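Local atomic coordinates of kinesin-like protein (Caenorhabditis elegans, PDB entry 5X3E), a protein that probably works as a kinesin-6 motor, coupling ATP binding and hydrolysis in its motor domain to action on microtubules. Residues Met305-Tyr310 / Ser321-Val326; Asn154-Lys159 / Met213-Phe218; Arg173-Ala178 / Ser314-Met319; Leu104-Leu109 / Ile204-Tyr209. One frame throughout, in Å; residues are numbered along the deposited sequence.

Interaction 1. Residues Met305-Tyr310 / Ser321-Val326; sequences MAPRAY and SSQIIV
Met305 pairs with Ile325 where two neighbouring antiparallel strands, 296-307 and 325-333, meet in the central mixed sheet of the kinesin motor domain. The two residues form a hydrogen-bonded pair. Met305 N gives its hydrogen to Ile325 O at 2.7 Å, and the donor lies almost on the line of that carbonyl, at 167°. In return Ile325 N reaches Met305 O at 2.8 Å, here with the donor tilted from the carbonyl plane. Met305 O also receives a CA-H...O contact from Ile324 CA at 3.2 Å. The side chains of Met305 and Ile325 leave on the same face of the sheet, and both touch Met213 of strand 213-225.

Ala306 turns its methyl to the other face. Its CB meets Ile324 CG1 at 4.1 Å, in an apolar cluster with Phe162. Pro307 closes the contact. Its ring crosses the side chain of Gln323, the last residue of a short 3-10 segment, 321-323, at about a right angle. The Gln323 chain bends at chi2 (-64°), and its amide nitrogen NE2 comes back towards Pro307 CG, 4.0 Å away. The ring's CD lies against the start of that chain, 3.6 Å from Gln323 CB.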
loop_
_atom_site.group_PDB
_atom_site.type_symbol
_atom_site.label_atom_id
_atom_site.label_comp_id
_atom_site.label_asym_id
_atom_site.label_seq_id
_atom_site.Cartn_x
_atom_site.Cartn_y
_atom_site.Cartn_z
ATOM N N MET A 305 9.058 15.011 6.325
ATOM C CA MET A 305 9.201 15.797 7.544
ATOM C C MET A 305 10.546 16.512 7.579
ATOM O O MET A 305 11.522 16.062 6.973
ATOM C CB MET A 305 9.049 14.909 8.791
ATOM C CG MET A 305 7.619 14.462 9.054
ATOM S SD MET A 305 7.475 12.986 10.082
ATOM C CE MET A 305 8.431 13.485 11.493
ATOM N N ALA A 306 10.585 17.642 8.282
ATOM C CA ALA A 306 11.822 18.376 8.518
ATOM C C ALA A 306 11.684 19.145 9.823
ATOM O O ALA A 306 10.569 19.530 10.196
ATOM C CB ALA A 306 12.155 19.342 7.371
ATOM N N PRO A 307 12.786 19.377 10.535
ATOM C CA PRO A 307 12.715 20.098 11.812
ATOM C C PRO A 307 12.086 21.475 11.656
ATOM O O PRO A 307 12.438 22.239 10.755
ATOM C CB PRO A 307 14.184 20.200 12.238
ATOM C CG PRO A 307 14.844 19.048 11.578
ATOM C CD PRO A 307 14.131 18.839 10.274
ATOM N N ARG A 308 11.151 21.786 12.551
ATOM C CA ARG A 308 10.486 23.079 12.509
ATOM C C ARG A 308 11.458 24.195 12.861
ATOM O O ARG A 308 12.279 24.064 13.772
ATOM C CB ARG A 308 9.297 23.116 13.467
ATOM C CG ARG A 308 8.550 24.428 13.368
ATOM C CD ARG A 308 7.317 24.507 14.233
ATOM N NE ARG A 308 6.684 25.814 14.080
ATOM C CZ ARG A 308 5.656 26.238 14.803
ATOM N NH1 ARG A 308 5.136 25.456 15.740
ATOM N NH2 ARG A 308 5.151 27.446 14.588
ATOM N N ALA A 309 11.364 25.299 12.126
ATOM C CA ALA A 309 12.241 26.436 12.353
ATOM C C ALA A 309 11.731 27.287 13.510
ATOM O O ALA A 309 10.531 27.542 13.636
ATOM C CB ALA A 309 12.353 27.284 11.088
ATOM N N TYR A 310 12.651 27.708 14.367
ATOM C CA TYR A 310 12.320 28.623 15.444
ATOM C C TYR A 310 12.372 30.067 14.938
ATOM O O TYR A 310 12.757 30.340 13.798
ATOM C CB TYR A 310 13.272 28.422 16.623
ATOM C CG TYR A 310 13.107 27.085 17.319
ATOM C CD1 TYR A 310 12.120 26.895 18.279
ATOM C CD2 TYR A 310 13.938 26.010 17.012
ATOM C CE1 TYR A 310 11.964 25.677 18.919
ATOM C CE2 TYR A 310 13.789 24.785 17.646
ATOM C CZ TYR A 310 12.798 24.624 18.599
ATOM O OH TYR A 310 12.638 23.409 19.236
ATOM N N SER A 321 18.023 20.880 3.914
ATOM C CA SER A 321 17.309 19.735 3.352
ATOM C C SER A 321 17.876 18.398 3.819
ATOM O O SER A 321 17.160 17.392 3.783
ATOM C CB SER A 321 17.320 19.797 1.822
ATOM O OG SER A 321 18.585 19.447 1.291
ATOM N N SER A 322 19.144 18.352 4.232
ATOM C CA SER A 322 19.699 17.101 4.739
ATOM C C SER A 322 19.024 16.667 6.031
ATOM O O SER A 322 19.159 15.510 6.438
ATOM C CB SER A 322 21.206 17.241 4.956
ATOM O OG SER A 322 21.485 18.064 6.077
ATOM N N GLN A 323 18.306 17.573 6.684
ATOM C CA GLN A 323 17.556 17.243 7.882
ATOM C C GLN A 323 16.233 16.553 7.587
ATOM O O GLN A 323 15.568 16.110 8.528
ATOM C CB GLN A 323 17.301 18.517 8.686
ATOM C CG GLN A 323 18.574 19.161 9.197
ATOM C CD GLN A 323 19.298 18.269 10.179
ATOM O OE1 GLN A 323 20.296 17.636 9.841
ATOM N NE2 GLN A 323 18.792 18.212 11.407
ATOM N N ILE A 324 15.854 16.432 6.315
ATOM C CA ILE A 324 14.560 15.862 5.949
ATOM C C ILE A 324 14.504 14.383 6.315
ATOM O O ILE A 324 15.442 13.622 6.047
ATOM C CB ILE A 324 14.294 16.068 4.449
ATOM C CG1 ILE A 324 14.013 17.543 4.152
ATOM C CG2 ILE A 324 13.154 15.175 3.967
ATOM C CD1 ILE A 324 13.675 17.820 2.697
ATOM N N ILE A 325 13.395 13.971 6.927
ATOM C CA ILE A 325 13.093 12.569 7.192
ATOM C C ILE A 325 11.809 12.219 6.451
ATOM O O ILE A 325 10.835 12.977 6.501
ATOM C CB ILE A 325 12.946 12.290 8.699
ATOM C CG1 ILE A 325 14.286 12.485 9.408
ATOM C CG2 ILE A 325 12.411 10.886 8.933
ATOM C CD1 ILE A 325 14.188 12.446 10.918
ATOM N N VAL A 326 11.812 11.086 5.751
ATOM C CA VAL A 326 10.669 10.633 4.963
ATOM C C VAL A 326 10.276 9.243 5.439
ATOM O O VAL A 326 11.120 8.342 5.491
ATOM C CB VAL A 326 10.984 10.623 3.453
ATOM C CG1 VAL A 326 9.812 10.070 2.659
ATOM C CG2 VAL A 326 11.351 12.024 2.964
#

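Interaction 2. Residues Asn154-Lys159 / Met213-Phe218; sequences NNRVEK and MVCSVF. With SO4 (sulfate ion), chain F.
The Asn155 side chain lies across the backbone of Met213 and Val214, at the start of strand 213-225 in the central sheet of the motor domain. The segment 154-159 links helix 141-152 to strand 162-165. It meets the strand through a single backbone bridge, Arg156 with Cys215. Two bonds make the bridge. Cys215 N donates to Asn155 O at 3.0 Å from above the carbonyl plane. Val157 N donates to Cys215 O at 3.0 Å, almost end-on to the carbonyl at 177°.

Asn155 adds a side-chain bond beside the bridge. Its CG sits beside the backbone N (chi1 -61°), which brings ND2 to Met213 O at 3.1 Å. The acceptor lies in the amide plane, but ND2 stands above the carbonyl plane of Met213. Tyr209 OH is a second donor to Met213 O. With an alanine at Asn155, Met213 O would probably keep the tyrosine hydroxyl but lose its amide donor, and this end of the loop would be freer to shift on the strand.

One apolar pair lies beside these bonds. The Val157 and Val214 side chains cross at about a right angle, with their CG1 methyls meeting. Phe162 of strand 162-165 touches both Val157 and Ser216. Ser216 OG itself is bonded to Glu263. A sulfate, probably from the crystallisation liquor, is modelled near Lys159 N, though too close for its distance to be trusted. Cys215 SG, set between its own backbone N and carbonyl carbon (chi1 72°), stands 3.4 Å from Asn154 O.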
loop_
_atom_site.group_PDB
_atom_site.type_symbol
_atom_site.label_atom_id
_atom_site.label_comp_id
_atom_site.label_asym_id
_atom_site.label_seq_id
_atom_site.Cartn_x
_atom_site.Cartn_y
_atom_site.Cartn_z
ATOM N N ASN A 154 0.343 17.260 12.375
ATOM C CA ASN A 154 0.322 18.687 12.644
ATOM C C ASN A 154 1.440 19.353 11.856
ATOM O O ASN A 154 2.285 18.689 11.252
ATOM C CB ASN A 154 0.480 18.980 14.143
ATOM C CG ASN A 154 -0.523 18.228 14.988
ATOM O OD1 ASN A 154 -1.722 18.239 14.702
ATOM N ND2 ASN A 154 -0.039 17.558 16.030
ATOM N N ASN A 155 1.424 20.685 11.858
ATOM C CA ASN A 155 2.456 21.482 11.194
ATOM C C ASN A 155 2.572 21.114 9.717
ATOM O O ASN A 155 3.666 21.071 9.152
ATOM C CB ASN A 155 3.809 21.330 11.890
ATOM C CG ASN A 155 3.782 21.798 13.330
ATOM O OD1 ASN A 155 2.887 22.537 13.739
ATOM N ND2 ASN A 155 4.779 21.382 14.105
ATOM N N ARG A 156 1.434 20.838 9.089
ATOM C CA ARG A 156 1.413 20.612 7.650
ATOM C C ARG A 156 1.610 21.952 6.949
ATOM O O ARG A 156 0.843 22.891 7.175
ATOM C CB ARG A 156 0.082 19.997 7.224
ATOM C CG ARG A 156 0.150 19.169 5.956
ATOM C CD ARG A 156 -1.223 18.996 5.335
ATOM N NE ARG A 156 -1.624 20.242 4.693
ATOM C CZ ARG A 156 -2.559 21.071 5.136
ATOM N NH1 ARG A 156 -3.237 20.804 6.246
ATOM N NH2 ARG A 156 -2.813 22.178 4.453
ATOM N N VAL A 157 2.637 22.060 6.116
ATOM C CA VAL A 157 2.907 23.342 5.472
ATOM C C VAL A 157 2.192 23.479 4.138
ATOM O O VAL A 157 1.654 22.509 3.596
ATOM C CB VAL A 157 4.413 23.575 5.273
ATOM C CG1 VAL A 157 4.999 24.039 6.535
ATOM C CG2 VAL A 157 5.102 22.295 4.811
ATOM N N GLU A 158 2.206 24.691 3.596
ATOM C CA GLU A 158 1.676 24.928 2.270
ATOM C C GLU A 158 2.534 24.208 1.233
ATOM O O GLU A 158 3.650 23.737 1.509
ATOM C CB GLU A 158 1.652 26.421 1.963
ATOM C CG GLU A 158 0.868 27.247 2.975
ATOM C CD GLU A 158 1.141 28.737 2.855
ATOM O OE1 GLU A 158 2.282 29.128 2.507
ATOM O OE2 GLU A 158 0.198 29.515 3.094
ATOM N N LYS A 159 1.997 24.140 0.020
ATOM C CA LYS A 159 2.645 23.422 -1.060
ATOM C C LYS A 159 3.882 24.168 -1.547
ATOM O O LYS A 159 4.060 25.368 -1.308
ATOM C CB LYS A 159 1.670 23.239 -2.226
ATOM C CG LYS A 159 0.514 22.300 -1.934
ATOM C CD LYS A 159 -0.346 22.164 -3.174
ATOM C CE LYS A 159 -1.496 21.200 -2.981
ATOM N NZ LYS A 159 -2.309 21.088 -4.223
ATOM N N MET A 213 8.533 18.666 14.303
ATOM C CA MET A 213 8.695 18.486 12.876
ATOM C C MET A 213 7.594 19.202 12.113
ATOM O O MET A 213 6.448 19.308 12.559
ATOM C CB MET A 213 8.698 17.000 12.505
ATOM C CG MET A 213 9.858 16.233 13.113
ATOM S SD MET A 213 11.425 16.608 12.304
ATOM C CE MET A 213 11.640 15.162 11.286
ATOM N N VAL A 214 7.974 19.697 10.984
ATOM C CA VAL A 214 7.073 20.218 9.974
ATOM C C VAL A 214 6.926 19.155 8.896
ATOM O O VAL A 214 7.840 18.355 8.673
ATOM C CB VAL A 214 7.630 21.542 9.428
ATOM C CG1 VAL A 214 6.864 21.958 8.270
ATOM C CG2 VAL A 214 7.473 22.604 10.482
ATOM N N CYS A 215 5.778 19.120 8.219
ATOM C CA CYS A 215 5.547 18.014 7.302
ATOM C C CYS A 215 4.742 18.438 6.080
ATOM O O CYS A 215 4.109 19.497 6.044
ATOM C CB CYS A 215 4.827 16.861 8.003
ATOM S SG CYS A 215 3.085 17.220 8.349
ATOM N N SER A 216 4.761 17.552 5.085
ATOM C CA SER A 216 3.941 17.634 3.886
ATOM C C SER A 216 3.727 16.214 3.380
ATOM O O SER A 216 4.554 15.328 3.615
ATOM C CB SER A 216 4.594 18.496 2.796
ATOM O OG SER A 216 3.749 18.581 1.663
ATOM N N VAL A 217 2.617 15.995 2.683
ATOM C CA VAL A 217 2.249 14.664 2.218
ATOM C C VAL A 217 2.411 14.607 0.703
ATOM O O VAL A 217 1.902 15.469 -0.026
ATOM C CB VAL A 217 0.816 14.289 2.639
ATOM C CG1 VAL A 217 0.460 12.899 2.124
ATOM C CG2 VAL A 217 0.683 14.334 4.153
ATOM N N PHE A 218 3.126 13.594 0.239
ATOM C CA PHE A 218 3.281 13.309 -1.177
ATOM C C PHE A 218 2.769 11.902 -1.428
ATOM O O PHE A 218 2.932 11.017 -0.585
ATOM C CB PHE A 218 4.747 13.432 -1.615
ATOM C CG PHE A 218 5.273 14.845 -1.608
ATOM C CD1 PHE A 218 5.362 15.570 -2.789
ATOM C CD2 PHE A 218 5.686 15.444 -0.426
ATOM C CE1 PHE A 218 5.849 16.869 -2.791
ATOM C CE2 PHE A 218 6.172 16.744 -0.422
ATOM C CZ PHE A 218 6.253 17.458 -1.604
HETATM S S SO4 F . -1.603 25.044 -0.332
HETATM O O1 SO4 F . -2.100 26.414 -0.373
HETATM O O2 SO4 F . -2.061 24.380 0.883
HETATM O O3 SO4 F . -2.102 24.331 -1.506
HETATM O O4 SO4 F . -0.145 25.074 -0.338
#

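Interaction 3. Residues Arg173-Ala178 / Ser314-Met319. With SO4 (sulfate ion), chain O.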
loop_
_atom_site.group_PDB
_atom_site.type_symbol
_atom_site.label_atom_id
_atom_site.label_comp_id
_atom_site.label_asym_id
_atom_site.label_seq_id
_atom_site.Cartn_x
_atom_site.Cartn_y
_atom_site.Cartn_z
ATOM N N ARG A 173 12.341 25.092 -0.649
ATOM C CA ARG A 173 12.334 26.470 -1.125
ATOM C C ARG A 173 12.192 27.444 0.041
ATOM O O ARG A 173 11.716 27.088 1.119
ATOM C CB ARG A 173 11.181 26.712 -2.096
ATOM C CG ARG A 173 11.292 26.010 -3.417
ATOM C CD ARG A 173 10.229 26.504 -4.359
ATOM N NE ARG A 173 10.255 25.760 -5.611
ATOM C CZ ARG A 173 9.604 24.623 -5.816
ATOM N NH1 ARG A 173 8.866 24.098 -4.849
ATOM N NH2 ARG A 173 9.686 24.017 -6.991
ATOM N N ALA A 174 12.625 28.682 -0.186
ATOM C CA ALA A 174 12.267 29.779 0.704
ATOM C C ALA A 174 10.803 30.147 0.486
ATOM O O ALA A 174 10.211 29.831 -0.550
ATOM C CB ALA A 174 13.162 30.991 0.470
ATOM N N THR A 175 10.216 30.832 1.473
ATOM C CA THR A 175 8.759 30.974 1.504
ATOM C C THR A 175 8.229 31.791 0.329
ATOM O O THR A 175 7.234 31.410 -0.297
ATOM C CB THR A 175 8.311 31.594 2.832
ATOM O OG1 THR A 175 6.914 31.913 2.757
ATOM C CG2 THR A 175 9.112 32.850 3.158
ATOM N N LEU A 176 8.876 32.909 0.000
ATOM C CA LEU A 176 8.359 33.729 -1.086
ATOM C C LEU A 176 8.470 32.987 -2.420
ATOM O O LEU A 176 7.574 33.087 -3.268
ATOM C CB LEU A 176 9.075 35.079 -1.119
ATOM C CG LEU A 176 8.226 36.298 -1.514
ATOM C CD1 LEU A 176 7.872 36.326 -2.991
ATOM C CD2 LEU A 176 6.950 36.322 -0.683
ATOM N N ASP A 177 9.561 32.234 -2.624
ATOM C CA ASP A 177 9.695 31.420 -3.834
ATOM C C ASP A 177 8.597 30.369 -3.912
ATOM O O ASP A 177 7.979 30.170 -4.964
ATOM C CB ASP A 177 11.064 30.734 -3.872
ATOM C CG ASP A 177 12.218 31.710 -3.979
ATOM O OD1 ASP A 177 12.247 32.498 -4.947
ATOM O OD2 ASP A 177 13.104 31.685 -3.098
ATOM N N ALA A 178 8.343 29.685 -2.797
ATOM C CA ALA A 178 7.272 28.697 -2.759
ATOM C C ALA A 178 5.919 29.343 -3.010
ATOM O O ALA A 178 5.049 28.735 -3.646
ATOM C CB ALA A 178 7.276 27.978 -1.410
ATOM N N SER A 314 5.574 31.810 11.504
ATOM C CA SER A 314 4.950 30.875 10.587
ATOM C C SER A 314 5.351 29.448 10.936
ATOM O O SER A 314 6.156 29.196 11.835
ATOM C CB SER A 314 5.326 31.212 9.140
ATOM O OG SER A 314 6.723 31.109 8.939
ATOM N N VAL A 315 4.747 28.507 10.224
ATOM C CA VAL A 315 5.088 27.097 10.323
ATOM C C VAL A 315 5.964 26.777 9.123
ATOM O O VAL A 315 5.481 26.723 7.989
ATOM C CB VAL A 315 3.835 26.216 10.355
ATOM C CG1 VAL A 315 4.223 24.753 10.506
ATOM C CG2 VAL A 315 2.919 26.662 11.472
ATOM N N TYR A 316 7.260 26.604 9.357
ATOM C CA TYR A 316 8.208 26.465 8.265
ATOM C C TYR A 316 9.343 25.557 8.700
ATOM O O TYR A 316 9.718 25.559 9.879
ATOM C CB TYR A 316 8.750 27.832 7.828
ATOM C CG TYR A 316 9.027 27.910 6.352
ATOM C CD1 TYR A 316 7.999 28.156 5.450
ATOM C CD2 TYR A 316 10.314 27.742 5.856
ATOM C CE1 TYR A 316 8.243 28.222 4.097
ATOM C CE2 TYR A 316 10.567 27.808 4.497
ATOM C CZ TYR A 316 9.523 28.049 3.626
ATOM O OH TYR A 316 9.749 28.113 2.278
ATOM N N PRO A 317 9.907 24.775 7.785
ATOM C CA PRO A 317 11.061 23.943 8.131
ATOM C C PRO A 317 12.348 24.753 8.158
ATOM O O PRO A 317 12.449 25.838 7.582
ATOM C CB PRO A 317 11.098 22.913 6.996
ATOM C CG PRO A 317 10.545 23.662 5.827
ATOM C CD PRO A 317 9.448 24.526 6.405
ATOM N N THR A 318 13.342 24.195 8.843
ATOM C CA THR A 318 14.701 24.694 8.692
ATOM C C THR A 318 15.162 24.446 7.258
ATOM O O THR A 318 14.789 23.453 6.628
ATOM C CB THR A 318 15.640 24.000 9.680
ATOM O OG1 THR A 318 15.566 22.582 9.501
ATOM C CG2 THR A 318 15.237 24.336 11.110
ATOM N N MET A 319 15.992 25.353 6.741
ATOM C CA MET A 319 16.318 25.306 5.320
ATOM C C MET A 319 17.204 24.124 4.950
ATOM O O MET A 319 17.259 23.759 3.771
ATOM C CB MET A 319 16.995 26.611 4.899
ATOM C CG MET A 319 16.093 27.833 4.997
ATOM S SD MET A 319 14.601 27.659 3.997
ATOM C CE MET A 319 15.322 27.450 2.368
HETATM S S SO4 O . 7.809 21.445 -7.923
HETATM O O1 SO4 O . 7.105 21.847 -6.705
HETATM O O2 SO4 O . 7.178 20.246 -8.472
HETATM O O3 SO4 O . 9.208 21.166 -7.619
HETATM O O4 SO4 O . 7.744 22.524 -8.907
#
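Tyr316 OH donates the one hydrogen bond between 173-178 and 314-319, to Arg173 O at 2.5 Å. The hydroxyl comes from above the plane of that carbonyl, 42° out of it. Arg173 O sits at the ring's edge, near its plane. Thr175 N also lies near the hydroxyl, but the angle is poor and no bond is made. A phenylalanine in place of Tyr316 would probably keep much of the ring contact, but Arg173 O would lose its hydroxyl donor and the loop would lose its polar tie to the helix start.

Van der Waals contacts lie beside this bond. The side chains of Thr175 and Tyr316 cross obliquely, and Thr175 CB meets CE1 of the ring at 3.6 Å. Met319 folds back at chi2 (-58°) and chi3 (-60°). Its methyl CE thereby packs on the backbone carbonyl of Arg173, 3.8 Å from Arg173 O. Ile161 touches both Tyr316 and Ala178.

The Arg173 guanidinium has its partners outside the two segments. Arg173 NH1 is bonded to Cys160 O, and the residue makes a cation-pi contact with Tyr163. The edge of its guanidinium faces a sulfate, probably from the crystallisation liquor. Both bonds to it are weak, the shorter being Arg173 NH2 to sulfate O3 at 3.0 Å.

Ala174 is the N-cap of helix 175-187, and its O accepts from Ala178 N at 2.9 Å. The contact thus sets the long loop between strands 296-307 and 325-333 against a helix N-terminus, at the surface of the kinesin motor domain.

Interaction 4. Residues Leu104-Leu109 / Ile204-Tyr209; sequences LILNLL and IKLSGY. With SO4 (sulfate ion), chain T.
Leu206 sets its side chain at about a right angle to both Ile105 and Leu106 on the last turns of helix 93-109. This helix packs beside the central sheet of the P-loop NTPase fold of the kinesin motor domain, and the loop 204-209 runs past its C-terminal end. Leu206 CD1 enters both crossings. It meets Ile105 CG2 at 3.8 Å and also touches Leu106 CD2, which lies 3.9 Å from Leu206 CB as well. The same Leu106 methyl lies 3.4 Å from Ser207 O, so it rests on the loop backbone too. Val148 of helix 141-152 touches both Ile105 and Leu206 and joins a second helix to this apolar cluster.

One turn further on, Leu109 and Tyr209 also cross at about a right angle. With CG of Tyr209 anti to the backbone N (chi1 -179°), the ring turns its edge to Leu109. Leu109 CD1 lies in the ring plane, 3.6 Å from Tyr209 CD2. This is an edge contact and not a methyl over a ring face. Ile153 touches both residues.

Between these two groups the chain passes through Gly208. At its backbone angles (phi 132°) a side chain would press on the carbonyl oxygen of Ser207, a backbone shape that favours glycine.

Ser207 turns away from the helix to a sulfate, probably from the crystallisation liquor. Its OG stands between the backbone N and the carbonyl carbon (chi1 68°), and both polar groups use one oxygen: sulfate O4 is 2.7 Å from Ser207 N and 3.1 Å from Ser207 OG.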
loop_
_atom_site.group_PDB
_atom_site.type_symbol
_atom_site.label_atom_id
_atom_site.label_comp_id
_atom_site.label_asym_id
_atom_site.label_seq_id
_atom_site.Cartn_x
_atom_site.Cartn_y
_atom_site.Cartn_z
ATOM N N LEU A 104 -0.022 0.771 11.446
ATOM C CA LEU A 104 0.848 1.235 10.369
ATOM C C LEU A 104 0.901 2.754 10.330
ATOM O O LEU A 104 1.963 3.338 10.087
ATOM C CB LEU A 104 0.377 0.683 9.021
ATOM C CG LEU A 104 0.130 -0.824 8.954
ATOM C CD1 LEU A 104 -0.152 -1.270 7.523
ATOM C CD2 LEU A 104 1.292 -1.599 9.568
ATOM N N ILE A 105 -0.237 3.415 10.562
ATOM C CA ILE A 105 -0.232 4.874 10.618
ATOM C C ILE A 105 0.569 5.358 11.817
ATOM O O ILE A 105 1.323 6.334 11.723
ATOM C CB ILE A 105 -1.664 5.423 10.645
ATOM C CG1 ILE A 105 -2.429 4.997 9.387
ATOM C CG2 ILE A 105 -1.623 6.933 10.775
ATOM C CD1 ILE A 105 -3.926 5.288 9.465
ATOM N N LEU A 106 0.433 4.680 12.959
ATOM C CA LEU A 106 1.269 5.017 14.103
ATOM C C LEU A 106 2.746 4.859 13.757
ATOM O O LEU A 106 3.582 5.664 14.185
ATOM C CB LEU A 106 0.890 4.152 15.306
ATOM C CG LEU A 106 -0.495 4.422 15.899
ATOM C CD1 LEU A 106 -0.835 3.405 16.982
ATOM C CD2 LEU A 106 -0.587 5.843 16.437
ATOM N N ASN A 107 3.084 3.822 12.984
ATOM C CA ASN A 107 4.446 3.690 12.473
ATOM C C ASN A 107 4.843 4.907 11.647
ATOM O O ASN A 107 5.914 5.491 11.853
ATOM C CB ASN A 107 4.572 2.415 11.638
ATOM C CG ASN A 107 5.146 1.260 12.424
ATOM O OD1 ASN A 107 5.962 1.451 13.325
ATOM N ND2 ASN A 107 4.723 0.050 12.087
ATOM N N LEU A 108 3.973 5.314 10.715
ATOM C CA LEU A 108 4.269 6.455 9.851
ATOM C C LEU A 108 4.580 7.707 10.664
ATOM O O LEU A 108 5.516 8.447 10.341
ATOM C CB LEU A 108 3.090 6.713 8.913
ATOM C CG LEU A 108 3.258 7.810 7.859
ATOM C CD1 LEU A 108 4.169 7.329 6.754
ATOM C CD2 LEU A 108 1.909 8.225 7.294
ATOM N N LEU A 109 3.797 7.968 11.716
ATOM C CA LEU A 109 4.039 9.143 12.546
ATOM C C LEU A 109 5.363 9.030 13.289
ATOM O O LEU A 109 5.978 10.055 13.617
ATOM C CB LEU A 109 2.886 9.353 13.531
ATOM C CG LEU A 109 1.627 10.110 13.073
ATOM C CD1 LEU A 109 1.968 11.220 12.095
ATOM C CD2 LEU A 109 0.613 9.194 12.450
ATOM N N ILE A 204 -11.369 9.627 13.146
ATOM C CA ILE A 204 -10.334 9.173 14.071
ATOM C C ILE A 204 -9.100 10.059 13.965
ATOM O O ILE A 204 -8.621 10.356 12.863
ATOM C CB ILE A 204 -9.979 7.702 13.785
ATOM C CG1 ILE A 204 -11.120 6.770 14.190
ATOM C CG2 ILE A 204 -8.711 7.303 14.519
ATOM C CD1 ILE A 204 -10.811 5.298 13.954
ATOM N N LYS A 205 -8.586 10.491 15.116
ATOM C CA LYS A 205 -7.314 11.202 15.203
ATOM C C LYS A 205 -6.384 10.405 16.103
ATOM O O LYS A 205 -6.692 10.182 17.279
ATOM C CB LYS A 205 -7.487 12.627 15.733
ATOM C CG LYS A 205 -8.495 13.457 14.956
ATOM C CD LYS A 205 -8.082 14.922 14.892
ATOM C CE LYS A 205 -8.950 15.691 13.903
ATOM N NZ LYS A 205 -8.314 16.964 13.457
ATOM N N LEU A 206 -5.264 9.959 15.546
ATOM C CA LEU A 206 -4.242 9.262 16.310
ATOM C C LEU A 206 -3.207 10.254 16.820
ATOM O O LEU A 206 -2.974 11.305 16.216
ATOM C CB LEU A 206 -3.554 8.193 15.456
ATOM C CG LEU A 206 -4.456 7.154 14.787
ATOM C CD1 LEU A 206 -3.616 6.191 13.964
ATOM C CD2 LEU A 206 -5.277 6.414 15.837
ATOM N N SER A 207 -2.583 9.913 17.938
ATOM C CA SER A 207 -1.502 10.724 18.471
ATOM C C SER A 207 -0.161 10.069 18.153
ATOM O O SER A 207 -0.080 8.875 17.856
ATOM C CB SER A 207 -1.641 10.898 19.981
ATOM O OG SER A 207 -1.424 9.656 20.621
ATOM N N GLY A 208 0.896 10.870 18.218
ATOM C CA GLY A 208 2.225 10.354 17.983
ATOM C C GLY A 208 3.036 11.198 17.024
ATOM O O GLY A 208 4.232 10.955 16.837
ATOM N N TYR A 209 2.401 12.188 16.404
ATOM C CA TYR A 209 3.131 13.082 15.522
ATOM C C TYR A 209 4.114 13.930 16.319
ATOM O O TYR A 209 3.818 14.385 17.424
ATOM C CB TYR A 209 2.180 13.984 14.739
ATOM C CG TYR A 209 2.928 14.907 13.805
ATOM C CD1 TYR A 209 3.240 16.210 14.178
ATOM C CD2 TYR A 209 3.346 14.464 12.556
ATOM C CE1 TYR A 209 3.940 17.045 13.328
ATOM C CE2 TYR A 209 4.047 15.290 11.702
ATOM C CZ TYR A 209 4.343 16.577 12.089
ATOM O OH TYR A 209 5.039 17.398 11.233
HETATM S S SO4 T . -4.286 6.774 19.851
HETATM O O1 SO4 T . -5.608 7.323 19.561
HETATM O O2 SO4 T . -4.095 6.723 21.299
HETATM O O3 SO4 T . -4.177 5.428 19.292
HETATM O O4 SO4 T . -3.261 7.630 19.262
#

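Interactions 1, 2 and 3 gather at one end of the motor domain, with centres about 10 to 11 Å apart, and each touches the other two. Interaction 1 joins strands 296-307 and 325-333. Interaction 2 lies on strand 213-225, the next neighbour of 296-307 in the same sheet, and Ala306 O probably accepts from Val214 N between them. The loop 314-319 of interaction 3 runs beside 305-310 and reaches helix 175-187. Interaction 4 lies further in, about 25 Å from interaction 3 by centres, but Tyr209 reaches interaction 2. Interactions 2, 3 and 4 alternate along the chain. Segments far apart in the sequence thus meet round neighbouring strands of the central sheet.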